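Local coordinates for ulvan Lyase-PL25 (Pseudoalteromonas sp. PLSV, PDB 5UAM), which degrades ulvan, the sulfated cell-wall polysaccharide of green seaweeds, as a lyase of polysaccharide lyase family 25, at residues G333-T337 / Y357-G363. Numbering follows the deposited sequence.
Sequences GPKQT and YERVSRG. With EDO (1,2-ethanediol), chain H.
P334 sets the CB-CG edge of its ring against the backbone of E358 and R359, with P334 CG 3.6 Å from E358 O and CB touching V360 CG2, where V360 is exposed to solvent. The next carbonyl, K335 O, takes two donors: S361 N gives a nearly straight bond of 3.2 Å (164°), and R362 NH1 adds a weak one in which the oxygen lies at the guanidinium edge. R362 NH1 also donates to S361 O (2.8 Å). V360 CG1 lies over one face of the guanidinium, off its centre; with the bond to S361 O this limits how the group can turn. The K335 side chain leads away from 357-363; its NZ bonds G333 O, T331 O and both hydroxyls of an ethanediol. In this beta-propeller the contact joins neighbouring four-stranded blades: strand 336-342 is the third of one, strand 362-367 the first of the next. Q336 reaches across by its amide. With CG anti to its carbonyl carbon (chi1 -53°) and the chain bent at chi2, Q336 CG packs 3.3 Å from Y357 O and obliquely against the Y357 ring, while Q336 NE2 donates to R359 O at 2.9 Å, the acceptor lying almost in the amide plane. Cutting this side chain back to an alanine would probably leave R359 O without that donor and open a gap beside Y357. T337 N donates to S361 OG at 3.0 Å, and a water links that hydroxyl to T337 O. T337 OG1, bonded to N322 OD1 of its own blade, comes within 3.2 Å of S361 O.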
ATOM      1  N   GLY A 333       5.015  18.422   6.760  1.00 27.07           N
ATOM      2  CA  GLY A 333       4.313  18.472   8.025  1.00 26.12           C
ATOM      3  C   GLY A 333       3.334  17.317   8.107  1.00 24.26           C
ATOM      4  O   GLY A 333       3.162  16.563   7.143  1.00 22.09           O
ATOM      5  N   PRO A 334       2.683  17.144   9.255  1.00 20.05           N
ATOM      6  CA  PRO A 334       1.716  16.048   9.406  1.00 20.00           C
ATOM      7  C   PRO A 334       0.567  16.168   8.420  1.00 18.60           C
ATOM      8  O   PRO A 334       0.111  17.271   8.092  1.00 21.34           O
ATOM      9  CB  PRO A 334       1.223  16.200  10.852  1.00 21.37           C
ATOM     10  CG  PRO A 334       1.579  17.576  11.249  1.00 25.36           C
ATOM     11  CD  PRO A 334       2.820  17.939  10.485  1.00 22.76           C
ATOM     12  N   LYS A 335       0.097  15.015   7.954  1.00 16.15           N
ATOM     13  CA  LYS A 335      -0.921  14.937   6.924  1.00 15.86           C
ATOM     14  C   LYS A 335      -2.089  14.087   7.389  1.00 17.01           C
ATOM     15  O   LYS A 335      -1.903  13.061   8.053  1.00 16.74           O
ATOM     16  CB  LYS A 335      -0.320  14.340   5.644  1.00 16.51           C
ATOM     17  CG  LYS A 335       0.883  15.123   5.133  1.00 16.21           C
ATOM     18  CD  LYS A 335       1.595  14.384   4.016  1.00 15.54           C
ATOM     19  CE  LYS A 335       2.877  15.070   3.628  1.00 20.06           C
ATOM     20  NZ  LYS A 335       3.885  14.959   4.701  1.00 23.38           N
ATOM     21  N   GLN A 336      -3.288  14.520   7.018  1.00 16.16           N
ATOM     22  CA  GLN A 336      -4.549  13.902   7.412  1.00 16.52           C
ATOM     23  C   GLN A 336      -5.282  13.351   6.196  1.00 14.49           C
ATOM     24  O   GLN A 336      -5.289  13.980   5.128  1.00 15.20           O
ATOM     25  CB  GLN A 336      -5.459  14.939   8.063  1.00 17.47           C
ATOM     26  CG  GLN A 336      -4.818  15.710   9.212  1.00 18.27           C
ATOM     27  CD  GLN A 336      -3.860  16.789   8.754  1.00 18.81           C
ATOM     28  OE1 GLN A 336      -4.165  17.567   7.858  1.00 19.07           O
ATOM     29  NE2 GLN A 336      -2.715  16.876   9.409  1.00 19.19           N
ATOM     30  N   THR A 337      -5.929  12.198   6.358  1.00 15.03           N
ATOM     31  CA  THR A 337      -6.713  11.601   5.280  1.00 14.16           C
ATOM     32  C   THR A 337      -7.926  12.458   4.965  1.00 13.90           C
ATOM     33  O   THR A 337      -8.629  12.918   5.867  1.00 15.15           O
ATOM     34  CB  THR A 337      -7.213  10.214   5.689  1.00 14.70           C
ATOM     35  OG1 THR A 337      -6.244   9.569   6.514  1.00 15.81           O
ATOM     36  CG2 THR A 337      -7.486   9.358   4.468  1.00 15.09           C
ATOM     37  N   TYR A 357      -8.757  17.637  12.753  1.00 29.17           N
ATOM     38  CA  TYR A 357      -7.566  16.956  13.233  1.00 31.69           C
ATOM     39  C   TYR A 357      -6.357  17.500  12.483  1.00 26.38           C
ATOM     40  O   TYR A 357      -6.407  17.717  11.272  1.00 30.61           O
ATOM     41  CB  TYR A 357      -7.724  15.452  13.005  1.00 31.12           C
ATOM     42  CG  TYR A 357      -6.621  14.555  13.533  1.00 24.45           C
ATOM     43  CD1 TYR A 357      -6.441  14.321  14.911  1.00 24.60           C
ATOM     44  CD2 TYR A 357      -5.783  13.911  12.661  1.00 22.99           C
ATOM     45  CE1 TYR A 357      -5.415  13.466  15.360  1.00 25.48           C
ATOM     46  CE2 TYR A 357      -4.779  13.069  13.102  1.00 26.03           C
ATOM     47  CZ  TYR A 357      -4.598  12.844  14.428  1.00 28.90           C
ATOM     48  OH  TYR A 357      -3.576  11.986  14.818  1.00 28.82           O
ATOM     49  N   GLU A 358      -5.281  17.757  13.214  1.00 23.68           N
ATOM     50  CA  GLU A 358      -4.100  18.398  12.647  1.00 26.89           C
ATOM     51  C   GLU A 358      -2.845  17.547  12.759  1.00 23.45           C
ATOM     52  O   GLU A 358      -1.758  18.037  12.425  1.00 25.82           O
ATOM     53  CB  GLU A 358      -3.841  19.747  13.334  1.00 33.93           C
ATOM     54  CG  GLU A 358      -5.020  20.712  13.306  1.00 35.84           C
ATOM     55  CD  GLU A 358      -5.327  21.247  11.917  1.00 52.05           C
ATOM     56  OE1 GLU A 358      -6.328  21.985  11.781  1.00 59.42           O
ATOM     57  OE2 GLU A 358      -4.578  20.931  10.963  1.00 54.37           O
ATOM     58  N   ARG A 359      -2.945  16.314  13.256  1.00 21.35           N
ATOM     59  CA  ARG A 359      -1.796  15.436  13.384  1.00 20.66           C
ATOM     60  C   ARG A 359      -1.853  14.422  12.240  1.00 19.46           C
ATOM     61  O   ARG A 359      -2.486  14.676  11.210  1.00 19.89           O
ATOM     62  CB  ARG A 359      -1.749  14.825  14.796  1.00 23.00           C
ATOM     63  CG  ARG A 359      -1.654  15.861  15.922  1.00 26.15           C
ATOM     64  CD  ARG A 359      -1.658  15.196  17.312  1.00 28.28           C
ATOM     65  NE  ARG A 359      -0.491  14.332  17.518  1.00 32.35           N
ATOM     66  CZ  ARG A 359      -0.376  13.442  18.504  1.00 31.14           C
ATOM     67  NH1 ARG A 359      -1.358  13.280  19.378  1.00 32.60           N
ATOM     68  NH2 ARG A 359       0.721  12.703  18.615  1.00 35.53           N
ATOM     69  N   VAL A 360      -1.214  13.275  12.411  1.00 19.30           N
ATOM     70  CA  VAL A 360      -1.136  12.277  11.350  1.00 17.46           C
ATOM     71  C   VAL A 360      -2.343  11.351  11.427  1.00 18.94           C
ATOM     72  O   VAL A 360      -2.639  10.783  12.487  1.00 19.27           O
ATOM     73  CB  VAL A 360       0.161  11.461  11.461  1.00 20.82           C
ATOM     74  CG1 VAL A 360       0.199  10.380  10.389  1.00 20.98           C
ATOM     75  CG2 VAL A 360       1.388  12.371  11.394  1.00 24.88           C
ATOM     76  N   SER A 361      -3.019  11.148  10.299  1.00 15.21           N
ATOM     77  CA  SER A 361      -4.027  10.100  10.218  1.00 14.86           C
ATOM     78  C   SER A 361      -3.852   9.341   8.915  1.00 15.61           C
ATOM     79  O   SER A 361      -3.427   9.904   7.910  1.00 15.65           O
ATOM     80  CB  SER A 361      -5.461  10.608  10.335  1.00 17.31           C
ATOM     81  OG  SER A 361      -5.735  11.534   9.290  1.00 18.11           O
ATOM     82  N   ARG A 362      -4.182   8.049   8.951  1.00 14.34           N
ATOM     83  CA  ARG A 362      -4.131   7.169   7.793  1.00 13.20           C
ATOM     84  C   ARG A 362      -5.330   6.238   7.866  1.00 13.00           C
ATOM     85  O   ARG A 362      -5.821   5.942   8.953  1.00 14.19           O
ATOM     86  CB  ARG A 362      -2.850   6.314   7.785  1.00 13.43           C
ATOM     87  CG  ARG A 362      -1.570   7.108   7.650  1.00 15.03           C
ATOM     88  CD  ARG A 362      -1.428   7.747   6.277  1.00 13.00           C
ATOM     89  NE  ARG A 362      -0.135   8.406   6.171  1.00 14.53           N
ATOM     90  CZ  ARG A 362       0.086   9.697   6.411  1.00 15.32           C
ATOM     91  NH1 ARG A 362      -0.905  10.498   6.785  1.00 16.61           N
ATOM     92  NH2 ARG A 362       1.309  10.181   6.301  1.00 18.24           N
ATOM     93  N   GLY A 363      -5.794   5.736   6.734  1.00 12.89           N
ATOM     94  CA  GLY A 363      -6.895   4.794   6.802  1.00 13.32           C
ATOM     95  C   GLY A 363      -7.267   4.303   5.424  1.00 13.94           C
ATOM     96  O   GLY A 363      -7.019   4.973   4.428  1.00 14.78           O
TER
HETATM   97  C1  EDO H 506       5.644  11.850   3.540  1.00 42.84           C
HETATM   98  O1  EDO H 506       4.470  11.954   4.374  1.00 26.48           O
HETATM   99  C2  EDO H 506       5.558  12.771   2.315  1.00 35.03           C
HETATM  100  O2  EDO H 506       5.780  14.150   2.681  1.00 37.47           O
HETATM  101  O   HOH W   1      -8.392  12.541   8.694  1.00 17.77           O